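Side-chain contacts in telomerase reverse transcriptase (Takifugu rubripes, PDB 4LMO), which copies a template within its RNA component to add telomeric repeats to chromosome ends, the chain here being its RNA-binding domain: residues 43-48 with 52-57; 34-37 with 41-44. One frame throughout, in Å; residues are numbered along the deposited sequence.

Contact 1 of 2, residues 43-48 with 52-57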
loop_
_atom_site.group_PDB
_atom_site.type_symbol
_atom_site.label_atom_id
_atom_site.label_comp_id
_atom_site.label_asym_id
_atom_site.label_seq_id
_atom_site.Cartn_x
_atom_site.Cartn_y
_atom_site.Cartn_z
ATOM N N LEU A 43 3.112 14.060 0.767
ATOM C CA LEU A 43 3.153 12.794 0.034
ATOM C C LEU A 43 4.137 12.827 -1.132
ATOM O O LEU A 43 4.874 11.865 -1.349
ATOM C CB LEU A 43 1.755 12.372 -0.444
ATOM C CG LEU A 43 1.658 10.986 -1.098
ATOM C CD1 LEU A 43 2.166 9.885 -0.174
ATOM C CD2 LEU A 43 0.238 10.692 -1.549
ATOM N N ILE A 44 4.149 13.934 -1.869
ATOM C CA ILE A 44 5.117 14.141 -2.952
ATOM C C ILE A 44 6.556 13.994 -2.440
ATOM O O ILE A 44 7.408 13.410 -3.114
ATOM C CB ILE A 44 4.892 15.500 -3.655
ATOM C CG1 ILE A 44 3.564 15.467 -4.420
ATOM C CG2 ILE A 44 6.052 15.841 -4.586
ATOM C CD1 ILE A 44 3.118 16.803 -4.969
ATOM N N ARG A 45 6.802 14.505 -1.236
ATOM C CA ARG A 45 8.090 14.367 -0.556
ATOM C C ARG A 45 8.449 12.909 -0.271
ATOM O O ARG A 45 9.575 12.480 -0.530
ATOM C CB ARG A 45 8.079 15.164 0.752
ATOM C CG ARG A 45 8.162 16.664 0.560
ATOM C CD ARG A 45 9.615 17.075 0.424
ATOM N NE ARG A 45 9.780 18.250 -0.413
ATOM C CZ ARG A 45 10.952 18.731 -0.807
ATOM N NH1 ARG A 45 12.084 18.139 -0.444
ATOM N NH2 ARG A 45 10.987 19.809 -1.572
ATOM N N ILE A 46 7.483 12.162 0.262
ATOM C CA ILE A 46 7.651 10.746 0.579
ATOM C C ILE A 46 7.901 9.912 -0.678
ATOM O O ILE A 46 8.729 9.002 -0.669
ATOM C CB ILE A 46 6.425 10.192 1.350
ATOM C CG1 ILE A 46 6.231 10.957 2.666
ATOM C CG2 ILE A 46 6.569 8.696 1.613
ATOM C CD1 ILE A 46 4.873 10.769 3.312
ATOM N N VAL A 47 7.193 10.238 -1.756
ATOM C CA VAL A 47 7.268 9.461 -2.994
ATOM C C VAL A 47 8.505 9.794 -3.835
ATOM O O VAL A 47 9.154 8.888 -4.362
ATOM C CB VAL A 47 5.976 9.603 -3.838
ATOM C CG1 VAL A 47 6.066 8.794 -5.127
ATOM C CG2 VAL A 47 4.762 9.167 -3.029
ATOM N N PHE A 48 8.844 11.079 -3.940
ATOM C CA PHE A 48 9.856 11.517 -4.911
ATOM C C PHE A 48 11.148 12.100 -4.348
ATOM O O PHE A 48 12.156 12.142 -5.057
ATOM C CB PHE A 48 9.253 12.518 -5.903
ATOM C CG PHE A 48 8.073 11.988 -6.661
ATOM C CD1 PHE A 48 8.233 10.994 -7.626
ATOM C CD2 PHE A 48 6.800 12.490 -6.422
ATOM C CE1 PHE A 48 7.142 10.503 -8.327
ATOM C CE2 PHE A 48 5.706 12.004 -7.124
ATOM C CZ PHE A 48 5.878 11.010 -8.078
ATOM N N VAL A 52 10.164 7.933 3.111
ATOM C CA VAL A 52 9.301 7.804 4.296
ATOM C C VAL A 52 9.791 8.576 5.525
ATOM O O VAL A 52 8.983 9.005 6.351
ATOM C CB VAL A 52 9.038 6.327 4.691
ATOM C CG1 VAL A 52 8.092 5.668 3.702
ATOM C CG2 VAL A 52 10.333 5.534 4.802
ATOM N N LEU A 53 11.107 8.763 5.634
ATOM C CA LEU A 53 11.712 9.419 6.799
ATOM C C LEU A 53 11.444 10.925 6.846
ATOM O O LEU A 53 11.748 11.589 7.843
ATOM C CB LEU A 53 13.214 9.125 6.882
ATOM C CG LEU A 53 13.608 7.661 7.131
ATOM C CD1 LEU A 53 15.104 7.454 6.940
ATOM C CD2 LEU A 53 13.166 7.192 8.512
ATOM N N TYR A 54 10.867 11.447 5.766
ATOM C CA TYR A 54 10.369 12.816 5.730
ATOM C C TYR A 54 9.377 13.050 6.872
ATOM O O TYR A 54 9.320 14.144 7.436
ATOM C CB TYR A 54 9.721 13.110 4.371
ATOM C CG TYR A 54 8.974 14.421 4.310
ATOM C CD1 TYR A 54 9.652 15.625 4.117
ATOM C CD2 TYR A 54 7.589 14.459 4.453
ATOM C CE1 TYR A 54 8.967 16.831 4.071
ATOM C CE2 TYR A 54 6.897 15.657 4.406
ATOM C CZ TYR A 54 7.588 16.839 4.214
ATOM O OH TYR A 54 6.896 18.026 4.169
ATOM N N LEU A 55 8.613 12.012 7.211
ATOM C CA LEU A 55 7.663 12.051 8.323
ATOM C C LEU A 55 8.350 12.222 9.679
ATOM O O LEU A 55 7.733 12.677 10.645
ATOM C CB LEU A 55 6.791 10.788 8.331
ATOM C CG LEU A 55 5.798 10.601 7.175
ATOM C CD1 LEU A 55 5.175 9.212 7.192
ATOM C CD2 LEU A 55 4.719 11.667 7.215
ATOM N N ASN A 56 9.630 11.865 9.737
ATOM C CA ASN A 56 10.404 11.927 10.975
ATOM C C ASN A 56 11.365 13.114 11.038
ATOM O O ASN A 56 12.141 13.242 11.988
ATOM C CB ASN A 56 11.146 10.609 11.191
ATOM C CG ASN A 56 10.202 9.439 11.378
ATOM O OD1 ASN A 56 9.496 9.350 12.383
ATOM N ND2 ASN A 56 10.181 8.536 10.405
ATOM N N GLY A 57 11.304 13.974 10.027
ATOM C CA GLY A 57 12.071 15.212 10.014
ATOM C C GLY A 57 13.203 15.289 9.007
ATOM O O GLY A 57 13.924 16.279 8.972
#
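An apolar contact, with a CH-pi stack of Arg45 on Tyr54 at its centre, folds the last turns of helix 40-48 against the short 3-10 segment 52-56 that follows it in the mostly helical RNA-binding domain of telomerase. The 3-10 turn shows in its backbone bonds, Leu55 N to Val52 O and Asn56 N to Leu53 O. Arg45 CB stands almost exactly over the middle of the Tyr54 ring, 3.5 Å from its centroid and 3° off the normal. The arginine chain then runs on along the ring: CG lies 3.6 Å from Tyr54 CE1, CD stays near the same atom past the bend at chi2 (-85°), and only from NE on does the chain leave for the carbonyl O of Pro62 and a salt bridge with Glu50. Tyr54 places its ring here with CG opposite the backbone N (chi1 170°), and its hydroxyl reaches the carboxylate of Asp42 at the start of the same helix. Lys29 makes a cation-pi contact with this ring. Beside the stack, Ile46 divides its branches among three partners. CG1 approaches Tyr54 CD2 obliquely, while CG2 packs on the backbone of Val52 and on its CG1, where the two chains come closest, Ile46 CA to Val52 CA being 5.0 Å. Elsewhere on the helix, Leu43 and Val47 both touch Trp207 of helix 191-220, which leaves Arg45 and Ile46 to meet the returning chain. Ile46 CD1 ends against the branch point of Leu55, 4.0 Å from both CG and CD2.

Contact 2 of 2, residues 34-37 with 41-44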
loop_
_atom_site.group_PDB
_atom_site.type_symbol
_atom_site.label_atom_id
_atom_site.label_comp_id
_atom_site.label_asym_id
_atom_site.label_seq_id
_atom_site.Cartn_x
_atom_site.Cartn_y
_atom_site.Cartn_z
ATOM N N GLY A 34 4.922 18.499 18.050
ATOM C CA GLY A 34 4.107 17.285 18.044
ATOM C C GLY A 34 3.911 16.652 16.680
ATOM O O GLY A 34 4.878 16.283 16.009
ATOM N N PHE A 35 2.647 16.524 16.277
ATOM C CA PHE A 35 2.280 15.826 15.045
ATOM C C PHE A 35 1.175 16.530 14.268
ATOM O O PHE A 35 0.394 17.300 14.831
ATOM C CB PHE A 35 1.864 14.381 15.353
ATOM C CG PHE A 35 2.934 13.585 16.036
ATOM C CD1 PHE A 35 4.000 13.065 15.309
ATOM C CD2 PHE A 35 2.890 13.374 17.410
ATOM C CE1 PHE A 35 4.999 12.346 15.939
ATOM C CE2 PHE A 35 3.885 12.653 18.047
ATOM C CZ PHE A 35 4.943 12.145 17.310
ATOM N N ARG A 36 1.122 16.256 12.966
ATOM C CA ARG A 36 0.077 16.783 12.094
ATOM C C ARG A 36 -0.280 15.814 10.965
ATOM O O ARG A 36 0.544 14.991 10.551
ATOM C CB ARG A 36 0.470 18.155 11.526
ATOM C CG ARG A 36 1.651 18.154 10.567
ATOM C CD ARG A 36 1.741 19.483 9.832
ATOM N NE ARG A 36 2.826 19.520 8.853
ATOM C CZ ARG A 36 2.718 19.125 7.586
ATOM N NH1 ARG A 36 1.570 18.647 7.122
ATOM N NH2 ARG A 36 3.765 19.207 6.779
ATOM N N LYS A 37 -1.518 15.927 10.485
ATOM C CA LYS A 37 -2.019 15.160 9.346
ATOM C C LYS A 37 -1.150 15.446 8.123
ATOM O O LYS A 37 -0.626 16.556 7.987
ATOM C CB LYS A 37 -3.458 15.587 9.053
ATOM C CG LYS A 37 -4.396 14.472 8.623
ATOM C CD LYS A 37 -5.332 14.062 9.752
ATOM C CE LYS A 37 -6.498 13.243 9.220
ATOM N NZ LYS A 37 -7.596 13.105 10.217
ATOM N N ARG A 41 1.434 17.776 -0.595
ATOM C CA ARG A 41 2.829 18.201 -0.648
ATOM C C ARG A 41 3.743 17.264 0.153
ATOM O O ARG A 41 4.850 16.937 -0.288
ATOM C CB ARG A 41 2.922 19.655 -0.166
ATOM C CG ARG A 41 4.245 20.109 0.432
ATOM C CD ARG A 41 4.023 21.296 1.364
ATOM N NE ARG A 41 3.593 20.884 2.705
ATOM C CZ ARG A 41 2.328 20.813 3.124
ATOM N NH1 ARG A 41 2.070 20.422 4.366
ATOM N NH2 ARG A 41 1.319 21.127 2.317
ATOM N N ASP A 42 3.263 16.826 1.318
ATOM C CA ASP A 42 3.983 15.863 2.152
ATOM C C ASP A 42 4.170 14.530 1.426
ATOM O O ASP A 42 5.259 13.951 1.458
ATOM C CB ASP A 42 3.258 15.636 3.486
ATOM C CG ASP A 42 3.136 16.903 4.319
ATOM O OD1 ASP A 42 4.135 17.643 4.457
ATOM O OD2 ASP A 42 2.035 17.153 4.849
ATOM N N LEU A 43 3.112 14.060 0.767
ATOM C CA LEU A 43 3.153 12.794 0.034
ATOM C C LEU A 43 4.137 12.827 -1.132
ATOM O O LEU A 43 4.874 11.865 -1.349
ATOM C CB LEU A 43 1.755 12.372 -0.444
ATOM C CG LEU A 43 1.658 10.986 -1.098
ATOM C CD1 LEU A 43 2.166 9.885 -0.174
ATOM C CD2 LEU A 43 0.238 10.692 -1.549
ATOM N N ILE A 44 4.149 13.934 -1.869
ATOM C CA ILE A 44 5.117 14.141 -2.952
ATOM C C ILE A 44 6.556 13.994 -2.440
ATOM O O ILE A 44 7.408 13.410 -3.114
ATOM C CB ILE A 44 4.892 15.500 -3.655
ATOM C CG1 ILE A 44 3.564 15.467 -4.420
ATOM C CG2 ILE A 44 6.052 15.841 -4.586
ATOM C CD1 ILE A 44 3.118 16.803 -4.969
#
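Asp42 OD2 is held by Arg36 NH1 at 2.8 Å and by the backbone N of Gln39, immediately before helix 40-48. The salt bridge is two-pronged and end-on: Arg36 NH2 reaches Asp42 OD1, likewise at 2.8 Å, and each oxygen is met on its syn side, 20° out of the carboxylate plane. The grip is therefore twisted, with guanidinium and carboxylate planes 40° apart. Arg36 gets there on a chain extended from CG to NE, and its NH1 adds a weak bond to the carbonyl O of Lys37. Arg41 joins the network from the side, its NH1 3.3 Å from Asp42 OD2 by charge alone and 3.2 Å from Arg36 NH2; the shared carboxylate probably offsets the closeness of the two cations. A leucine in place of Arg36 would probably leave the buried Asp42 carboxylate without its two-pronged partner and remove the salt bridge between strand 35-36 and helix 40-48. The bridge thus spans from strand 35-36, which pairs antiparallel with strand 29-30 in a two-stranded hairpin, to the first turn of helix 40-48, whose Leu43 and Ile44 pack on Phe76 of helix 73-85.

How the contacts relate
From the N terminus the chain meets contact 2 first: after strand 35-36 a short connection leads into helix 40-48, and across it segment 34-37 is closed against 41-44. Contact 1 follows along the same helix, where residues 49-51 turn the chain so that 52-57 returns to 43-48. The loops neither nest nor cross; they come in series, sharing Leu43 and Ile44, with centres about 8 Å apart. The Tyr54 hydroxyl and the Asp42 carboxylate join the two contacts. Together they tie the hairpin of strands 29-30 and 35-36 and the 3-10 turn to helix 40-48, and Leu55 also pairs by backbone with Lys30 of that hairpin.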